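Local coordinates for putative uncharacterized protein (Streptococcus mutans, PDB 3BGK) that probably dehydrates the S-form of the damaged cofactor NAD(P)HX back to NAD(P)H, using ADP and releasing AMP and phosphate, at residues A[127-132]-A[154-159]; A[174-179]-A[212-217]. All coordinates share one frame; numbering follows the deposited sequence.

Contact 1 pairs two neighbouring parallel strands in the interior of the three-layer fold, whereas contact 2 joins two surface loops that lead into the next strands of the same sheet, 181-184 and 218-221. Their centres are 13 Å apart, and they meet at Thr178: its OG1 lies 2.7 Å from Gln156 O, a probable hydrogen bond, while its CG2 packs on Leu158 CB. Along the chain, contact 1 closes before contact 2 opens. Only contact 1 approaches the predicted nucleotide and substrate sites, with the side chain of Leu130 about 8 Å from those of Lys222 and Asp251; contact 2 lies away from them, just ahead of the amino-terminal ends of strands 181-184 and 218-221.

Contact 1 of 2, residues A[127-132]-A[154-159]; sequences DVVLMG and PKQTLI
Strand 128-131 and the start of strand 157-161 run side by side in parallel, Val128 opposite Thr157, Val129 opposite Leu158 and Leu130 opposite Ile159. Four backbone hydrogen bonds lace them together. Thr157 N donates to Asp127 O at 3.1 Å, Val129 N to Thr157 O at 2.9 Å, Ile159 N to Val129 O and Met131 N to Ile159 O, so Val129, Thr157 and Ile159 each engage both N and O across the pair.

Apolar packing divides between the two faces of the sheet. On the face of Val128, Leu130, Thr157 and Ile159, Ile159 serves both neighbours through different branches: CD1 reaches Val128 CG1 at 3.8 Å, while CG2 meets Leu130 CD1 at 3.8 Å. Val128 and Thr157 lie side by side, pointing the same way, with Val128 CG2 3.9 Å from Thr157 CB. The beta-branched Val128, Thr157 and Ile159 suit this place, since they fill the sheet surface close to the backbone. On the other face Leu158, CG anti to the backbone N (chi1 177°), leans CD1 toward the partner strand, 3.6 Å from Val129 O and 4.1 Å from Val129 CG1; Met131, a selenomethionine, brings its CE near the same methyl.

Gln156 is buried, its amide held by Ala126 O and Glu153 N, and Asp127 OD2 accepts from Arg60 N.

The pair belongs to a beta-alpha-beta unit whose helix 139-151 covers the Val129, Met131 and Leu158 face through Val148, Phe145 and Trp149. Helix 249-263 packs Ala254 and Ala258 on the other face, and strand 60-64 continues the sheet beyond 128-131.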
# COMPACT_ATOMS: atom_id res chain seq x y z
N ASP A 127 -17.66 22.55 -0.96
CA ASP A 127 -18.30 23.28 0.14
C ASP A 127 -17.25 23.78 1.14
O ASP A 127 -17.42 24.83 1.76
CB ASP A 127 -19.29 22.38 0.89
CG ASP A 127 -20.35 21.80 -0.02
OD1 ASP A 127 -21.06 22.58 -0.70
OD2 ASP A 127 -20.50 20.56 -0.04
N VAL A 128 -16.18 23.00 1.30
CA VAL A 128 -15.10 23.30 2.24
C VAL A 128 -13.77 23.21 1.49
O VAL A 128 -13.52 22.24 0.78
CB VAL A 128 -15.12 22.31 3.43
CG1 VAL A 128 -13.84 22.43 4.27
CG2 VAL A 128 -16.36 22.54 4.30
N VAL A 129 -12.93 24.23 1.65
CA VAL A 129 -11.61 24.21 1.03
C VAL A 129 -10.53 24.24 2.11
O VAL A 129 -10.41 25.22 2.87
CB VAL A 129 -11.42 25.36 -0.00
CG1 VAL A 129 -9.98 25.38 -0.55
CG2 VAL A 129 -12.42 25.22 -1.15
N LEU A 130 -9.77 23.15 2.20
CA LEU A 130 -8.66 23.07 3.13
C LEU A 130 -7.36 23.28 2.38
O LEU A 130 -6.89 22.40 1.65
CB LEU A 130 -8.65 21.74 3.90
CG LEU A 130 -7.40 21.32 4.69
CD1 LEU A 130 -6.90 22.41 5.66
CD2 LEU A 130 -7.64 20.03 5.43
N MSE A 131 -6.77 24.45 2.56
CA MSE A 131 -5.53 24.76 1.89
C MSE A 131 -4.40 24.89 2.91
O MSE A 131 -4.57 25.52 3.95
CB MSE A 131 -5.70 26.05 1.10
CG MSE A 131 -4.51 26.44 0.26
SE MSE A 131 -4.79 28.19 -0.55
CE MSE A 131 -5.50 29.16 0.98
N GLY A 132 -3.27 24.26 2.64
CA GLY A 132 -2.07 24.51 3.43
C GLY A 132 -1.18 23.35 3.83
O GLY A 132 0.04 23.52 3.88
N PRO A 154 -18.72 33.17 -0.76
CA PRO A 154 -19.18 33.47 0.61
C PRO A 154 -19.83 32.30 1.40
O PRO A 154 -19.75 32.27 2.63
CB PRO A 154 -20.21 34.58 0.40
CG PRO A 154 -19.88 35.16 -0.95
CD PRO A 154 -19.41 34.01 -1.76
N LYS A 155 -20.46 31.36 0.69
CA LYS A 155 -21.08 30.20 1.35
C LYS A 155 -20.09 29.09 1.72
O LYS A 155 -20.46 28.11 2.39
CB LYS A 155 -22.21 29.63 0.47
N GLN A 156 -18.84 29.23 1.29
CA GLN A 156 -17.81 28.22 1.50
C GLN A 156 -17.05 28.41 2.81
O GLN A 156 -16.83 29.54 3.24
CB GLN A 156 -16.80 28.26 0.36
CG GLN A 156 -17.31 27.75 -0.97
CD GLN A 156 -16.22 27.75 -2.02
OE1 GLN A 156 -15.41 28.67 -2.08
NE2 GLN A 156 -16.18 26.70 -2.83
N THR A 157 -16.65 27.30 3.43
CA THR A 157 -15.77 27.32 4.59
C THR A 157 -14.32 27.16 4.14
O THR A 157 -13.98 26.26 3.36
CB THR A 157 -16.14 26.22 5.60
OG1 THR A 157 -17.54 26.31 5.90
CG2 THR A 157 -15.35 26.38 6.90
N LEU A 158 -13.46 28.05 4.62
CA LEU A 158 -12.06 28.05 4.23
C LEU A 158 -11.17 27.79 5.43
O LEU A 158 -11.18 28.55 6.41
CB LEU A 158 -11.67 29.36 3.54
CG LEU A 158 -10.21 29.57 3.12
CD1 LEU A 158 -9.80 28.63 1.98
CD2 LEU A 158 -9.96 31.03 2.73
N ILE A 159 -10.40 26.70 5.35
CA ILE A 159 -9.43 26.35 6.38
C ILE A 159 -8.03 26.63 5.85
O ILE A 159 -7.63 26.12 4.80
CB ILE A 159 -9.56 24.88 6.85
CG1 ILE A 159 -11.02 24.53 7.13
CG2 ILE A 159 -8.71 24.65 8.10
CD1 ILE A 159 -11.31 23.04 7.10

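Contact 2 of 2, residues A[174-179]-A[212-217]; sequences AIWPTK and HFPKET
Pro214 sets CD and CG over one face of the Trp176 indole, the two side chains crossing at about a right angle in a CH-pi contact. Trp176 CG, anti to its carbonyl carbon (chi1 -64°), directs the indole toward Pro214. Pro214 CD stands 3.7 Å from the centroid of the five-membered ring and 10° off its normal, which puts the CD methylene, polarised by the adjacent ring nitrogen, over the electron-rich face. The far corner of the indole meets Phe213: Trp176 CH2 comes to the edge of the phenyl ring, 3.5 Å from Phe213 CD1. The two planes are inclined obliquely, at 58°. Glu216 CB lies 3.6 Å from Lys179 O, and the aliphatic part of Lys179 passes the carboxylate, with Lys179 CD 3.7 Å from Glu216 OE2; Lys179 NZ is too distant for a salt bridge.

A type I beta turn from Pro214 to Thr217 holds Pro214 and Glu216 in place, directly after Phe213. It closes the loop ahead of strand 218-221, in the parallel part of the mixed sheet of the ribokinase-like fold. Pro214 O is gripped twice, by Thr217 N at 3.1 Å and by Thr217 OG1 at 2.7 Å, both from one face of the carbonyl plane, the short threonine hydroxyl suiting this reach.

Outward, Glu216 O accepts from Gln230 NE2, Phe213 rests on Leu183 and Leu193, and Trp176 leans on Ile181 and meets the ring of Trp149.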
# COMPACT_ATOMS: atom_id res chain seq x y z
N ALA A 174 -7.43 42.90 1.73
CA ALA A 174 -8.18 43.65 2.74
C ALA A 174 -9.57 43.07 2.94
O ALA A 174 -10.13 43.14 4.04
CB ALA A 174 -8.27 45.13 2.36
N ILE A 175 -10.13 42.51 1.87
CA ILE A 175 -11.43 41.85 1.91
C ILE A 175 -11.27 40.33 1.91
O ILE A 175 -10.56 39.76 1.07
CB ILE A 175 -12.36 42.28 0.74
CG1 ILE A 175 -12.59 43.79 0.77
CG2 ILE A 175 -13.71 41.54 0.80
CD1 ILE A 175 -13.38 44.33 -0.43
N TRP A 176 -11.93 39.70 2.88
CA TRP A 176 -11.95 38.25 2.99
C TRP A 176 -13.05 37.68 2.10
O TRP A 176 -14.17 38.19 2.11
CB TRP A 176 -12.15 37.85 4.46
CG TRP A 176 -11.01 38.29 5.34
CD1 TRP A 176 -10.78 39.56 5.80
CD2 TRP A 176 -9.96 37.47 5.87
NE1 TRP A 176 -9.64 39.58 6.58
CE2 TRP A 176 -9.12 38.31 6.63
CE3 TRP A 176 -9.64 36.11 5.76
CZ2 TRP A 176 -7.98 37.84 7.29
CZ3 TRP A 176 -8.51 35.64 6.42
CH2 TRP A 176 -7.69 36.50 7.18
N PRO A 177 -12.72 36.63 1.32
CA PRO A 177 -13.67 36.06 0.35
C PRO A 177 -14.79 35.26 1.02
O PRO A 177 -15.80 34.96 0.39
CB PRO A 177 -12.78 35.14 -0.50
CG PRO A 177 -11.70 34.73 0.42
CD PRO A 177 -11.44 35.90 1.32
N THR A 178 -14.59 34.92 2.29
CA THR A 178 -15.63 34.30 3.11
C THR A 178 -15.46 34.72 4.57
O THR A 178 -14.38 35.13 4.98
CB THR A 178 -15.65 32.76 2.98
OG1 THR A 178 -16.69 32.22 3.81
CG2 THR A 178 -14.31 32.15 3.40
N LYS A 179 -16.55 34.63 5.33
CA LYS A 179 -16.53 34.94 6.76
C LYS A 179 -16.33 33.66 7.57
O LYS A 179 -15.99 33.71 8.76
CB LYS A 179 -17.84 35.61 7.18
CG LYS A 179 -18.10 36.97 6.55
CD LYS A 179 -19.49 37.47 6.92
CE LYS A 179 -19.76 38.86 6.36
NZ LYS A 179 -20.94 39.50 7.02
N HIS A 212 -9.45 41.33 14.61
CA HIS A 212 -8.62 41.91 13.56
C HIS A 212 -8.95 41.11 12.32
O HIS A 212 -8.76 41.56 11.19
CB HIS A 212 -7.14 41.71 13.90
CG HIS A 212 -6.30 42.94 13.72
ND1 HIS A 212 -5.98 43.79 14.75
CD2 HIS A 212 -5.69 43.44 12.61
CE1 HIS A 212 -5.22 44.77 14.30
NE2 HIS A 212 -5.03 44.59 13.00
N PHE A 213 -9.45 39.90 12.57
CA PHE A 213 -10.04 39.03 11.56
C PHE A 213 -11.55 39.12 11.73
O PHE A 213 -12.02 39.51 12.80
CB PHE A 213 -9.56 37.59 11.77
CG PHE A 213 -8.06 37.43 11.74
CD1 PHE A 213 -7.44 36.91 10.62
CD2 PHE A 213 -7.28 37.81 12.82
CE1 PHE A 213 -6.06 36.76 10.58
CE2 PHE A 213 -5.90 37.67 12.79
CZ PHE A 213 -5.29 37.14 11.67
N PRO A 214 -12.32 38.77 10.67
CA PRO A 214 -13.79 38.73 10.78
C PRO A 214 -14.30 38.04 12.05
O PRO A 214 -13.66 37.13 12.56
CB PRO A 214 -14.19 37.94 9.54
CG PRO A 214 -13.16 38.31 8.53
CD PRO A 214 -11.87 38.46 9.30
N LYS A 215 -15.47 38.49 12.52
CA LYS A 215 -16.02 38.07 13.81
C LYS A 215 -16.20 36.55 13.99
O LYS A 215 -16.04 36.03 15.10
CB LYS A 215 -17.35 38.79 14.08
N GLU A 216 -16.52 35.86 12.90
CA GLU A 216 -16.83 34.43 12.96
C GLU A 216 -15.59 33.53 12.88
O GLU A 216 -15.68 32.31 13.07
CB GLU A 216 -17.84 34.06 11.86
CG GLU A 216 -19.19 34.79 11.93
CD GLU A 216 -19.21 36.12 11.16
OE1 GLU A 216 -18.28 36.94 11.31
OE2 GLU A 216 -20.18 36.34 10.40
N THR A 217 -14.43 34.13 12.61
CA THR A 217 -13.18 33.40 12.45
C THR A 217 -12.89 32.51 13.65
O THR A 217 -12.95 32.95 14.80
CB THR A 217 -11.99 34.35 12.21
OG1 THR A 217 -12.31 35.24 11.13
CG2 THR A 217 -10.71 33.59 11.86